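BtGH115A (Bacteroides thetaiotaomicron, PDB 5BY3) acts as a family GH115 4-O-methyl-alpha-glucuronidase, a glycoside hydrolase with specificity for decorated arabinogalactans. Local coordinates at residues H401-W405 / P619-F625; Y593-A597 / D616-R620. All blocks are in the same frame, centred on the assembly; numbering follows the deposited sequence.

Contact 1 (H401-W405 / P619-F625); sequences HDHLW and PRKLPVF. With NI (nickel (II) ion), chain C.
Asp402 and Arg620 meet at the heart of this contact, where two loops far apart in sequence are joined by a charged pair set among apolar side chains. Both carboxylate oxygens turn to one nitrogen: Arg620 NH1 lies 2.6 Å from Asp402 OD1 in the salt bridge and donates to the syn lone pair of OD2 at 2.8 Å. The carboxylate and guanidinium planes are only 18° apart, and the acid sits at the guanidinium's edge. A bend of the arginine chain at chi3 (133°) swings its head to the acid, and Leu622 CD2 lies over one guanidinium face. The other leucine methyl, Leu622 CD1, packs 3.4 Å from Asp402 OD2.

The tight side continues through His401. With CG anti to the backbone N (chi1 -165°), its ring reaches across to Leu622 CD1 and, at its edge, to Val624 CG1, 3.7 Å from NE2. ND1 donates to Asp402 O, which helps fix the ring's rotation. Phe625 is sandwiched, with Pro619 CD over one face and Val624 CG1 over the other, while Trp405 CE3 lies at its edge, 4.1 Å from Phe625 CE1, the two side chains running past each other in opposite directions.

The looser side is where direct contact gives way to water: one bridges His401 NE2 and Val624 N, another donates to Asp402 OD2 and Pro619 O. Leu404 CB stays 4.2 Å from Pro619 CB. Arg620 is partly exposed and has a second acidic partner in Glu506.

The neighbouring backbone carries the metal: Leu404 O binds nickel at 2.4 Å, with two waters and Asp436 also bound. The 401-405 loop follows strand 388-393 of the eight-stranded parallel sheet, so the arrangement is that of a TIM-barrel beta-to-alpha loop packed against a later loop of the chain beside a metal site.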
loop_
_atom_site.group_PDB
_atom_site.type_symbol
_atom_site.label_atom_id
_atom_site.label_comp_id
_atom_site.label_asym_id
_atom_site.label_seq_id
_atom_site.Cartn_x
_atom_site.Cartn_y
_atom_site.Cartn_z
ATOM N N HIS A 401 4.477 9.105 14.175
ATOM C CA HIS A 401 4.727 7.768 14.794
ATOM C C HIS A 401 4.846 6.655 13.725
ATOM O O HIS A 401 4.079 6.664 12.780
ATOM C CB HIS A 401 3.624 7.444 15.830
ATOM C CG HIS A 401 3.980 6.326 16.741
ATOM N ND1 HIS A 401 4.061 5.018 16.309
ATOM C CD2 HIS A 401 4.329 6.320 18.052
ATOM C CE1 HIS A 401 4.451 4.254 17.319
ATOM N NE2 HIS A 401 4.615 5.019 18.388
ATOM N N ASP A 402 5.758 5.690 13.892
ATOM C CA ASP A 402 5.827 4.503 12.989
ATOM C C ASP A 402 4.518 3.700 13.030
ATOM O O ASP A 402 3.919 3.536 14.103
ATOM C CB ASP A 402 6.890 3.462 13.352
ATOM C CG ASP A 402 8.270 4.034 13.775
ATOM O OD1 ASP A 402 8.493 5.276 13.820
ATOM O OD2 ASP A 402 9.142 3.156 14.106
ATOM N N HIS A 403 4.081 3.227 11.854
ATOM C CA HIS A 403 3.186 2.099 11.783
ATOM C C HIS A 403 3.893 0.962 11.089
ATOM O O HIS A 403 3.914 0.892 9.855
ATOM C CB HIS A 403 1.839 2.443 11.137
ATOM C CG HIS A 403 1.921 3.248 9.872
ATOM N ND1 HIS A 403 2.287 4.584 9.859
ATOM C CD2 HIS A 403 1.634 2.918 8.582
ATOM C CE1 HIS A 403 2.218 5.036 8.613
ATOM N NE2 HIS A 403 1.859 4.037 7.818
ATOM N N LEU A 404 4.513 0.083 11.879
ATOM C CA LEU A 404 5.330 -1.013 11.308
ATOM C C LEU A 404 4.952 -2.402 11.756
ATOM O O LEU A 404 5.527 -3.388 11.264
ATOM C CB LEU A 404 6.803 -0.818 11.679
ATOM C CG LEU A 404 7.592 0.372 11.153
ATOM C CD1 LEU A 404 8.958 0.359 11.800
ATOM C CD2 LEU A 404 7.721 0.225 9.651
ATOM N N TRP A 405 4.029 -2.508 12.712
ATOM C CA TRP A 405 3.759 -3.825 13.255
ATOM C C TRP A 405 2.683 -4.574 12.477
ATOM O O TRP A 405 2.965 -5.629 11.882
ATOM C CB TRP A 405 3.474 -3.726 14.716
ATOM C CG TRP A 405 2.977 -4.965 15.372
ATOM C CD1 TRP A 405 3.375 -6.265 15.154
ATOM C CD2 TRP A 405 2.015 -5.008 16.421
ATOM N NE1 TRP A 405 2.703 -7.107 16.004
ATOM C CE2 TRP A 405 1.872 -6.359 16.800
ATOM C CE3 TRP A 405 1.247 -4.028 17.072
ATOM C CZ2 TRP A 405 0.970 -6.763 17.794
ATOM C CZ3 TRP A 405 0.353 -4.427 18.065
ATOM C CH2 TRP A 405 0.211 -5.788 18.399
ATOM N N PRO A 619 8.691 -3.800 17.012
ATOM C CA PRO A 619 9.561 -3.255 15.948
ATOM C C PRO A 619 10.147 -1.909 16.345
ATOM O O PRO A 619 9.441 -1.054 16.877
ATOM C CB PRO A 619 8.604 -3.082 14.765
ATOM C CG PRO A 619 7.241 -2.961 15.375
ATOM C CD PRO A 619 7.278 -3.855 16.564
ATOM N N ARG A 620 11.451 -1.777 16.143
ATOM C CA ARG A 620 12.231 -0.614 16.532
ATOM C C ARG A 620 12.218 -0.303 18.059
ATOM O O ARG A 620 12.652 0.755 18.466
ATOM C CB ARG A 620 11.816 0.582 15.653
ATOM C CG ARG A 620 12.925 1.562 15.306
ATOM C CD ARG A 620 12.382 2.731 14.493
ATOM N NE ARG A 620 12.886 3.980 15.033
ATOM C CZ ARG A 620 12.186 5.096 15.170
ATOM N NH1 ARG A 620 10.928 5.175 14.786
ATOM N NH2 ARG A 620 12.768 6.163 15.672
ATOM N N LYS A 621 11.720 -1.226 18.886
ATOM C CA LYS A 621 11.718 -1.090 20.366
ATOM C C LYS A 621 11.121 0.230 20.849
ATOM O O LYS A 621 11.611 0.855 21.818
ATOM C CB LYS A 621 13.117 -1.275 21.000
ATOM C CG LYS A 621 14.078 -2.210 20.291
ATOM C CD LYS A 621 13.909 -3.642 20.754
ATOM C CE LYS A 621 14.970 -4.513 20.075
ATOM N NZ LYS A 621 15.245 -5.782 20.809
ATOM N N LEU A 622 10.051 0.646 20.186
ATOM C CA LEU A 622 9.358 1.877 20.561
ATOM C C LEU A 622 8.674 1.674 21.881
ATOM O O LEU A 622 8.194 0.561 22.150
ATOM C CB LEU A 622 8.380 2.357 19.474
ATOM C CG LEU A 622 9.004 2.697 18.110
ATOM C CD1 LEU A 622 8.071 3.593 17.314
ATOM C CD2 LEU A 622 10.399 3.347 18.194
ATOM N N PRO A 623 8.642 2.732 22.728
ATOM C CA PRO A 623 8.089 2.604 24.089
ATOM C C PRO A 623 6.670 2.003 24.106
ATOM O O PRO A 623 6.378 1.098 24.928
ATOM C CB PRO A 623 8.080 4.058 24.600
ATOM C CG PRO A 623 9.145 4.720 23.835
ATOM C CD PRO A 623 9.082 4.114 22.460
ATOM N N VAL A 624 5.823 2.471 23.174
ATOM C CA VAL A 624 4.459 1.966 23.040
ATOM C C VAL A 624 4.351 0.411 23.072
ATOM O O VAL A 624 3.315 -0.090 23.548
ATOM C CB VAL A 624 3.735 2.604 21.816
ATOM C CG1 VAL A 624 4.215 2.019 20.498
ATOM C CG2 VAL A 624 2.224 2.460 21.904
ATOM N N PHE A 625 5.381 -0.330 22.606
ATOM C CA PHE A 625 5.298 -1.802 22.540
ATOM C C PHE A 625 5.690 -2.525 23.834
ATOM O O PHE A 625 5.608 -3.759 23.914
ATOM C CB PHE A 625 6.135 -2.382 21.371
ATOM C CG PHE A 625 5.813 -1.795 20.025
ATOM C CD1 PHE A 625 4.581 -2.055 19.390
ATOM C CD2 PHE A 625 6.712 -0.962 19.389
ATOM C CE1 PHE A 625 4.269 -1.497 18.156
ATOM C CE2 PHE A 625 6.402 -0.405 18.135
ATOM C CZ PHE A 625 5.194 -0.680 17.521
HETATM NI NI NI C . 6.477 -4.561 9.434
HETATM O O HOH W 1 5.907 4.920 21.018
HETATM O O HOH W 2 7.965 0.621 14.999
HETATM O O HOH W 3 8.229 -4.544 11.198
HETATM O O HOH W 4 5.423 -5.402 7.292
#

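Contact 2 (Y593-A597 / D616-R620); sequences YDSIA and DFKPR
Phe617 presses its ring against one side of helix 587-603, a compact example of an aromatic side chain packed on a helix. Its edge is directed at the face of Tyr593 in an offset edge-to-face pair, with centroids 5.6 Å apart and planes at 69°. Ile596 CG2 comes obliquely to the same phenyl ring, 3.6 Å from Phe617 CD2. The Ala597 backbone lies over one face, toward the rim, its CA 3.7 Å from Phe617 CE1, and Lys618 CG lies over the opposite face.

Past the phenyl group, Lys618 NZ donates to Tyr593 OH at 3.1 Å, arriving at the edge of the phenol. The lysine chain gets there by bending at chi3 (92°).

The next shell sets these groups in place. Asp616 OD1 accepts from Lys618 N at 2.8 Å, forming an Asx turn that spans Phe617 and helps fix the backbone from which the ring projects. On the helix, Ala597 N bonds to Tyr593 O, one turn back. Farther out, Gln568 and Met569 of helix 552-580 touch Ile596, and Lys572 of that helix touches Tyr593.

The chemistry is therefore mainly apolar, with one polar link at its border: the lysine ammonium would probably polarise the phenol oxygen, and its bond holds the phenol end beside Phe617, while the rotation of the tyrosine ring is probably left to packing.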
loop_
_atom_site.group_PDB
_atom_site.type_symbol
_atom_site.label_atom_id
_atom_site.label_comp_id
_atom_site.label_asym_id
_atom_site.label_seq_id
_atom_site.Cartn_x
_atom_site.Cartn_y
_atom_site.Cartn_z
ATOM N N TYR A 593 -0.634 -7.587 27.405
ATOM C CA TYR A 593 0.736 -7.656 26.921
ATOM C C TYR A 593 1.132 -9.127 26.707
ATOM O O TYR A 593 1.593 -9.476 25.619
ATOM C CB TYR A 593 1.718 -6.947 27.885
ATOM C CG TYR A 593 3.170 -7.053 27.442
ATOM C CD1 TYR A 593 3.956 -8.187 27.779
ATOM C CD2 TYR A 593 3.765 -6.038 26.685
ATOM C CE1 TYR A 593 5.276 -8.310 27.356
ATOM C CE2 TYR A 593 5.090 -6.133 26.269
ATOM C CZ TYR A 593 5.841 -7.269 26.602
ATOM O OH TYR A 593 7.147 -7.377 26.176
ATOM N N ASP A 594 0.932 -9.987 27.715
ATOM C CA ASP A 594 1.394 -11.386 27.636
ATOM C C ASP A 594 0.711 -12.080 26.478
ATOM O O ASP A 594 1.322 -12.883 25.757
ATOM C CB ASP A 594 1.200 -12.160 28.961
ATOM C CG ASP A 594 2.170 -11.707 30.062
ATOM O OD1 ASP A 594 3.296 -11.249 29.715
ATOM O OD2 ASP A 594 1.795 -11.799 31.275
ATOM N N SER A 595 -0.534 -11.698 26.251
ATOM C CA SER A 595 -1.303 -12.322 25.182
ATOM C C SER A 595 -0.753 -12.025 23.747
ATOM O O SER A 595 -0.653 -12.941 22.914
ATOM C CB SER A 595 -2.788 -12.002 25.358
ATOM O OG SER A 595 -3.510 -12.532 24.271
ATOM N N ILE A 596 -0.342 -10.775 23.504
ATOM C CA ILE A 596 0.343 -10.340 22.260
ATOM C C ILE A 596 1.588 -11.207 22.034
ATOM O O ILE A 596 1.816 -11.686 20.940
ATOM C CB ILE A 596 0.750 -8.835 22.339
ATOM C CG1 ILE A 596 -0.461 -7.939 22.525
ATOM C CG2 ILE A 596 1.479 -8.392 21.088
ATOM C CD1 ILE A 596 -0.157 -6.610 23.213
ATOM N N ALA A 597 2.379 -11.394 23.102
ATOM C CA ALA A 597 3.553 -12.269 23.119
ATOM C C ALA A 597 3.218 -13.656 22.609
ATOM O O ALA A 597 3.847 -14.141 21.662
ATOM C CB ALA A 597 4.086 -12.367 24.537
ATOM N N ASP A 616 7.574 -9.420 14.732
ATOM C CA ASP A 616 8.202 -8.844 15.908
ATOM C C ASP A 616 7.204 -7.858 16.467
ATOM O O ASP A 616 6.875 -6.874 15.806
ATOM C CB ASP A 616 9.517 -8.158 15.518
ATOM C CG ASP A 616 10.261 -7.585 16.693
ATOM O OD1 ASP A 616 9.633 -7.322 17.733
ATOM O OD2 ASP A 616 11.500 -7.364 16.579
ATOM N N PHE A 617 6.704 -8.123 17.667
ATOM C CA PHE A 617 5.685 -7.258 18.222
ATOM C C PHE A 617 6.237 -5.965 18.862
ATOM O O PHE A 617 5.459 -5.131 19.354
ATOM C CB PHE A 617 4.686 -8.052 19.102
ATOM C CG PHE A 617 5.192 -8.452 20.492
ATOM C CD1 PHE A 617 5.834 -9.685 20.702
ATOM C CD2 PHE A 617 4.929 -7.644 21.610
ATOM C CE1 PHE A 617 6.256 -10.074 21.982
ATOM C CE2 PHE A 617 5.336 -8.046 22.895
ATOM C CZ PHE A 617 6.006 -9.258 23.083
ATOM N N LYS A 618 7.575 -5.816 18.845
ATOM C CA LYS A 618 8.292 -4.616 19.339
ATOM C C LYS A 618 9.194 -3.971 18.275
ATOM O O LYS A 618 10.326 -3.591 18.601
ATOM C CB LYS A 618 9.121 -4.908 20.612
ATOM C CG LYS A 618 8.497 -5.942 21.552
ATOM C CD LYS A 618 9.242 -6.064 22.883
ATOM C CE LYS A 618 8.639 -5.137 23.931
ATOM N NZ LYS A 618 9.321 -5.327 25.225
ATOM N N PRO A 619 8.691 -3.800 17.012
ATOM C CA PRO A 619 9.561 -3.255 15.948
ATOM C C PRO A 619 10.147 -1.909 16.345
ATOM O O PRO A 619 9.441 -1.054 16.877
ATOM C CB PRO A 619 8.604 -3.082 14.765
ATOM C CG PRO A 619 7.241 -2.961 15.375
ATOM C CD PRO A 619 7.278 -3.855 16.564
ATOM N N ARG A 620 11.451 -1.777 16.143
ATOM C CA ARG A 620 12.231 -0.614 16.532
ATOM C C ARG A 620 12.218 -0.303 18.059
ATOM O O ARG A 620 12.652 0.755 18.466
ATOM C CB ARG A 620 11.816 0.582 15.653
ATOM C CG ARG A 620 12.925 1.562 15.306
ATOM C CD ARG A 620 12.382 2.731 14.493
ATOM N NE ARG A 620 12.886 3.980 15.033
ATOM C CZ ARG A 620 12.186 5.096 15.170
ATOM N NH1 ARG A 620 10.928 5.175 14.786
ATOM N NH2 ARG A 620 12.768 6.163 15.672
#

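How the contacts relate
Contacts 1 and 2 lie with their centres about 10 Å apart, on the same side of the chain's centre, and share Pro619 and Arg620. Along the chain the 401-405 loop comes first, then the helical 593-597 segment, then the overlapping segments 616-620 and 619-625, which bend back to both. They touch directly: Phe625 CD1 packs 3.2 Å from Phe617 O, and Trp405 CD1 lies near Asp616 O. Helix 552-580 adjoins both, touching Trp405 and Val624 of contact 1 and Ile596 and Tyr593 of contact 2. One loop thus joins the parallel-sheet region, with its nickel site, to the helices that follow it in the chain.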